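Side-chain contacts in O-ureido-L-serine synthase (Streptomyces lavendulae, PDB 3X44), which adds hydroxyurea to O-acetyl-L-serine with the help of pyridoxal 5'-phosphate, giving O-ureido-L-serine for the antibiotic D-cycloserine: residues 129-132 with 136-139; 30-35 with 157-162. The protein carries 1 engineered substitution. One frame throughout, in Å; residues are numbered along the deposited sequence.

Contact 1 of 2, residues 129-132 with 136-139; sequences DELA and GWFR
The guanidinium of R139 receives D129 OD2 at its edge, in plane, and a water lies at the same edge; the indole of W137 has L131 O over one face, 4.2 Å above the plane and offset toward the rim. R139 NE gives D129 OD2 a bond of 2.7 Å, with an N-H...O angle of 157°, that meets the oxygen nearly along its C-O axis. NH2 adds only a weak, bent bond to that oxygen, and the water, accepting from NH2 and donating to D129 OD1, closes a ring. OD2 alone takes both R139 N-H groups, and the carboxylate and guanidinium planes stand 48° apart. R139 CG, beside the backbone N, packs against A132 CB at 3.5 Å, and bends at the next two torsions turn NE back to D129. L131 CB meets W137 CZ3 obliquely at 3.8 Å. R141 also bridges D129 OD2, while E68 grips R139 NH1; this alternation of charges probably fixes the guanidinium's rotation. At the turn, G136 N donates to A132 O, though 2.5 Å is doubtfully short. This is a helix C-terminus followed by a glycine of positive phi, running into the edge strand of a four-stranded parallel sheet, an alpha-to-beta connection of the alpha/beta fold.

Contact 2 of 2, residues 30-35 with 157-162; sequences YVKVES and ASEILA
K32 and E159 form a salt bridge in which K32 NZ donates to E159 OE1 over 2.7 Å, on the anti lone pair, the one turned away from the other carboxylate oxygen. The two side chains cross at about a right angle. With CG anti to its own backbone N (chi1 -161°), the lysine reaches out from its strand, and a final turn at chi4 (57°) swings the ammonium onto the carboxylate, where NZ also comes within 3.6 Å of E159 CB. The glutamate, extended beyond CG, reaches back from the helix.

Further polar bonds multiply this grip. T14 OG1 accepts from K32 NZ, the amide of T14 and a guanidinium N-H of R45 also reach E159 OE1, and R13 N holds OE2, so both carboxylate oxygens are tied down. E34 OE1 stands 4.9 Å from E159 OE1; the like charges are probably eased by K32 and by R45, which salt-bridges both glutamates.

Apolar packing completes the contact. The side chains of K32 and I160 pass obliquely, I160 CG1 lying 3.7 Å from K32 CD with CD1 of the isoleucine a little farther off, so the isoleucine packs against CD and CE, the last methylenes before the ammonium.

K32 belongs to strand 28-33, which runs between antiparallel strand 16-18 and parallel strand 285-290 in the six-stranded mixed sheet. Helix 147-164 packs over this end of the sheet: I160 also touches L287 of strand 285-290 and V185 of helix 180-192, while L161 and S158 meet S158 of a neighbouring subunit.

In the fold
The two contacts show how one alpha/beta chain uses charged pairs at very different depths: contact 1 lies near the surface, contact 2 in the interior, on opposite sides of the chain's centre. Their centres are 33 Å apart and their nearest atoms about 20 Å, so they do not touch. Each belongs to a different sheet, yet strand 138-139 of contact 1 is followed directly in chain order by helix 147-164 of contact 2. The bound external aldimine of O-ureido-L-serine lies about 10 Å from the R139 side chain and about 12 Å from that of K32; the I160 side chain is about 7 Å from that of the cofactor-binding T181. Neither contact touches the ligand.

Contact 1 of 2, residues 129-132 with 136-139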
loop_
_atom_site.group_PDB
_atom_site.type_symbol
_atom_site.label_atom_id
_atom_site.label_comp_id
_atom_site.label_asym_id
_atom_site.label_seq_id
_atom_site.Cartn_x
_atom_site.Cartn_y
_atom_site.Cartn_z
ATOM N N ASP A 129 16.355 32.008 -18.057
ATOM C CA ASP A 129 17.514 31.691 -18.885
ATOM C C ASP A 129 18.643 32.690 -18.662
ATOM O O ASP A 129 19.808 32.310 -18.542
ATOM C CB ASP A 129 17.115 31.678 -20.368
ATOM C CG ASP A 129 16.301 30.445 -20.748
ATOM O OD1 ASP A 129 15.637 30.471 -21.804
ATOM O OD2 ASP A 129 16.322 29.452 -19.993
ATOM N N GLU A 130 18.289 33.968 -18.607
ATOM C CA GLU A 130 19.264 35.026 -18.398
ATOM C C GLU A 130 19.968 34.878 -17.051
ATOM O O GLU A 130 21.182 35.071 -16.954
ATOM C CB GLU A 130 18.580 36.395 -18.485
ATOM C CG GLU A 130 18.286 36.845 -19.918
ATOM C CD GLU A 130 17.509 38.158 -19.992
ATOM O OE1 GLU A 130 17.189 38.741 -18.928
ATOM O OE2 GLU A 130 17.217 38.606 -21.121
ATOM N N LEU A 131 19.208 34.533 -16.013
ATOM C CA LEU A 131 19.782 34.363 -14.680
ATOM C C LEU A 131 20.761 33.204 -14.653
ATOM O O LEU A 131 21.822 33.281 -14.037
ATOM C CB LEU A 131 18.685 34.089 -13.652
ATOM C CG LEU A 131 17.689 35.215 -13.412
ATOM C CD1 LEU A 131 16.538 34.698 -12.559
ATOM C CD2 LEU A 131 18.401 36.384 -12.741
ATOM N N ALA A 132 20.387 32.120 -15.317
ATOM C CA ALA A 132 21.230 30.940 -15.360
ATOM C C ALA A 132 22.564 31.250 -16.025
ATOM O O ALA A 132 23.618 30.882 -15.515
ATOM C CB ALA A 132 20.518 29.818 -16.107
ATOM N N GLY A 136 25.279 30.724 -13.646
ATOM C CA GLY A 136 25.582 29.310 -13.810
ATOM C C GLY A 136 24.613 28.324 -13.176
ATOM O O GLY A 136 24.904 27.130 -13.085
ATOM N N TRP A 137 23.458 28.815 -12.741
ATOM C CA TRP A 137 22.457 27.961 -12.107
ATOM C C TRP A 137 21.906 26.919 -13.067
ATOM O O TRP A 137 21.932 27.109 -14.284
ATOM C CB TRP A 137 21.312 28.818 -11.580
ATOM C CG TRP A 137 21.757 29.881 -10.645
ATOM C CD1 TRP A 137 22.917 29.908 -9.918
ATOM C CD2 TRP A 137 21.033 31.064 -10.294
ATOM N NE1 TRP A 137 22.955 31.037 -9.132
ATOM C CE2 TRP A 137 21.811 31.763 -9.343
ATOM C CE3 TRP A 137 19.800 31.600 -10.689
ATOM C CZ2 TRP A 137 21.395 32.972 -8.781
ATOM C CZ3 TRP A 137 19.388 32.803 -10.128
ATOM C CH2 TRP A 137 20.185 33.475 -9.183
ATOM N N PHE A 138 21.411 25.814 -12.518
ATOM C CA PHE A 138 20.842 24.739 -13.329
ATOM C C PHE A 138 19.413 25.113 -13.700
ATOM O O PHE A 138 18.666 25.620 -12.864
ATOM C CB PHE A 138 20.857 23.424 -12.540
ATOM C CG PHE A 138 20.083 22.307 -13.190
ATOM C CD1 PHE A 138 20.614 21.610 -14.274
ATOM C CD2 PHE A 138 18.824 21.949 -12.716
ATOM C CE1 PHE A 138 19.898 20.572 -14.877
ATOM C CE2 PHE A 138 18.105 20.917 -13.309
ATOM C CZ PHE A 138 18.642 20.227 -14.392
ATOM N N ARG A 139 19.044 24.881 -14.956
ATOM C CA ARG A 139 17.698 25.182 -15.428
ATOM C C ARG A 139 16.903 23.884 -15.518
ATOM O O ARG A 139 17.328 22.938 -16.175
ATOM C CB ARG A 139 17.741 25.836 -16.816
ATOM C CG ARG A 139 18.277 27.257 -16.842
ATOM C CD ARG A 139 17.168 28.277 -16.631
ATOM N NE ARG A 139 16.118 28.173 -17.642
ATOM C CZ ARG A 139 14.890 27.730 -17.397
ATOM N NH1 ARG A 139 14.552 27.349 -16.170
ATOM N NH2 ARG A 139 14.000 27.668 -18.377
HETATM O O HOH W 1 13.529 28.220 -21.436
#

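Contact 2 of 2, residues 30-35 with 157-162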
loop_
_atom_site.group_PDB
_atom_site.type_symbol
_atom_site.label_atom_id
_atom_site.label_comp_id
_atom_site.label_asym_id
_atom_site.label_seq_id
_atom_site.Cartn_x
_atom_site.Cartn_y
_atom_site.Cartn_z
ATOM N N TYR A 30 -14.397 9.351 -11.931
ATOM C CA TYR A 30 -13.355 9.136 -10.940
ATOM C C TYR A 30 -12.378 10.296 -11.043
ATOM O O TYR A 30 -12.285 10.930 -12.089
ATOM C CB TYR A 30 -12.638 7.815 -11.210
ATOM C CG TYR A 30 -13.451 6.580 -10.871
ATOM C CD1 TYR A 30 -14.263 5.973 -11.829
ATOM C CD2 TYR A 30 -13.379 5.999 -9.601
ATOM C CE1 TYR A 30 -14.980 4.815 -11.534
ATOM C CE2 TYR A 30 -14.098 4.835 -9.301
ATOM C CZ TYR A 30 -14.891 4.252 -10.272
ATOM O OH TYR A 30 -15.581 3.098 -9.989
ATOM N N VAL A 31 -11.662 10.581 -9.962
ATOM C CA VAL A 31 -10.704 11.679 -9.954
ATOM C C VAL A 31 -9.375 11.294 -9.296
ATOM O O VAL A 31 -9.359 10.601 -8.276
ATOM C CB VAL A 31 -11.294 12.930 -9.220
ATOM C CG1 VAL A 31 -12.441 13.508 -10.024
ATOM C CG2 VAL A 31 -11.779 12.556 -7.819
ATOM N N LYS A 32 -8.264 11.718 -9.906
ATOM C CA LYS A 32 -6.930 11.453 -9.362
ATOM C C LYS A 32 -6.577 12.655 -8.500
ATOM O O LYS A 32 -6.462 13.783 -8.996
ATOM C CB LYS A 32 -5.895 11.283 -10.484
ATOM C CG LYS A 32 -4.603 10.568 -10.051
ATOM C CD LYS A 32 -4.026 9.676 -11.160
ATOM C CE LYS A 32 -2.706 9.013 -10.746
ATOM N NZ LYS A 32 -2.802 8.191 -9.486
ATOM N N VAL A 33 -6.422 12.406 -7.206
ATOM C CA VAL A 33 -6.132 13.446 -6.230
ATOM C C VAL A 33 -4.645 13.635 -5.950
ATOM O O VAL A 33 -4.100 13.070 -5.003
ATOM C CB VAL A 33 -6.862 13.135 -4.908
ATOM C CG1 VAL A 33 -6.968 14.396 -4.054
ATOM C CG2 VAL A 33 -8.236 12.582 -5.218
ATOM N N GLU A 34 -4.007 14.462 -6.773
ATOM C CA GLU A 34 -2.579 14.748 -6.659
ATOM C C GLU A 34 -2.200 15.598 -5.441
ATOM O O GLU A 34 -1.022 15.811 -5.173
ATOM C CB GLU A 34 -2.100 15.434 -7.941
ATOM C CG GLU A 34 -2.205 14.543 -9.174
ATOM C CD GLU A 34 -1.312 13.323 -9.085
ATOM O OE1 GLU A 34 -1.799 12.200 -9.339
ATOM O OE2 GLU A 34 -0.117 13.489 -8.763
ATOM N N SER A 35 -3.200 16.080 -4.709
ATOM C CA SER A 35 -2.943 16.887 -3.522
ATOM C C SER A 35 -2.271 16.015 -2.467
ATOM O O SER A 35 -1.620 16.518 -1.557
ATOM C CB SER A 35 -4.257 17.450 -2.967
ATOM O OG SER A 35 -5.159 16.403 -2.675
ATOM N N ALA A 157 0.853 7.250 -15.097
ATOM C CA ALA A 157 0.192 6.345 -16.030
ATOM C C ALA A 157 0.096 4.922 -15.467
ATOM O O ALA A 157 -0.899 4.225 -15.677
ATOM C CB ALA A 157 0.954 6.324 -17.365
ATOM N N SER A 158 1.136 4.489 -14.761
ATOM C CA SER A 158 1.153 3.140 -14.194
ATOM C C SER A 158 0.107 2.969 -13.100
ATOM O O SER A 158 -0.480 1.895 -12.957
ATOM C CB SER A 158 2.540 2.808 -13.629
ATOM O OG SER A 158 3.490 2.636 -14.670
ATOM N N GLU A 159 -0.104 4.023 -12.319
ATOM C CA GLU A 159 -1.083 3.995 -11.233
ATOM C C GLU A 159 -2.492 3.944 -11.825
ATOM O O GLU A 159 -3.363 3.216 -11.339
ATOM C CB GLU A 159 -0.939 5.252 -10.363
ATOM C CG GLU A 159 0.391 5.350 -9.631
ATOM C CD GLU A 159 0.745 6.774 -9.253
ATOM O OE1 GLU A 159 -0.181 7.575 -9.005
ATOM O OE2 GLU A 159 1.950 7.089 -9.206
ATOM N N ILE A 160 -2.703 4.728 -12.880
ATOM C CA ILE A 160 -3.998 4.781 -13.548
ATOM C C ILE A 160 -4.334 3.425 -14.170
ATOM O O ILE A 160 -5.418 2.888 -13.956
ATOM C CB ILE A 160 -4.009 5.880 -14.643
ATOM C CG1 ILE A 160 -4.047 7.264 -13.983
ATOM C CG2 ILE A 160 -5.214 5.687 -15.581
ATOM C CD1 ILE A 160 -3.800 8.441 -14.944
ATOM N N LEU A 161 -3.395 2.864 -14.929
ATOM C CA LEU A 161 -3.617 1.578 -15.578
ATOM C C LEU A 161 -3.808 0.433 -14.591
ATOM O O LEU A 161 -4.632 -0.458 -14.823
ATOM C CB LEU A 161 -2.461 1.258 -16.520
ATOM C CG LEU A 161 -2.413 2.113 -17.791
ATOM C CD1 LEU A 161 -1.043 1.981 -18.450
ATOM C CD2 LEU A 161 -3.523 1.665 -18.744
ATOM N N ALA A 162 -3.051 0.457 -13.497
ATOM C CA ALA A 162 -3.158 -0.586 -12.479
ATOM C C ALA A 162 -4.530 -0.540 -11.819
ATOM O O ALA A 162 -5.170 -1.572 -11.621
ATOM C CB ALA A 162 -2.067 -0.409 -11.416
#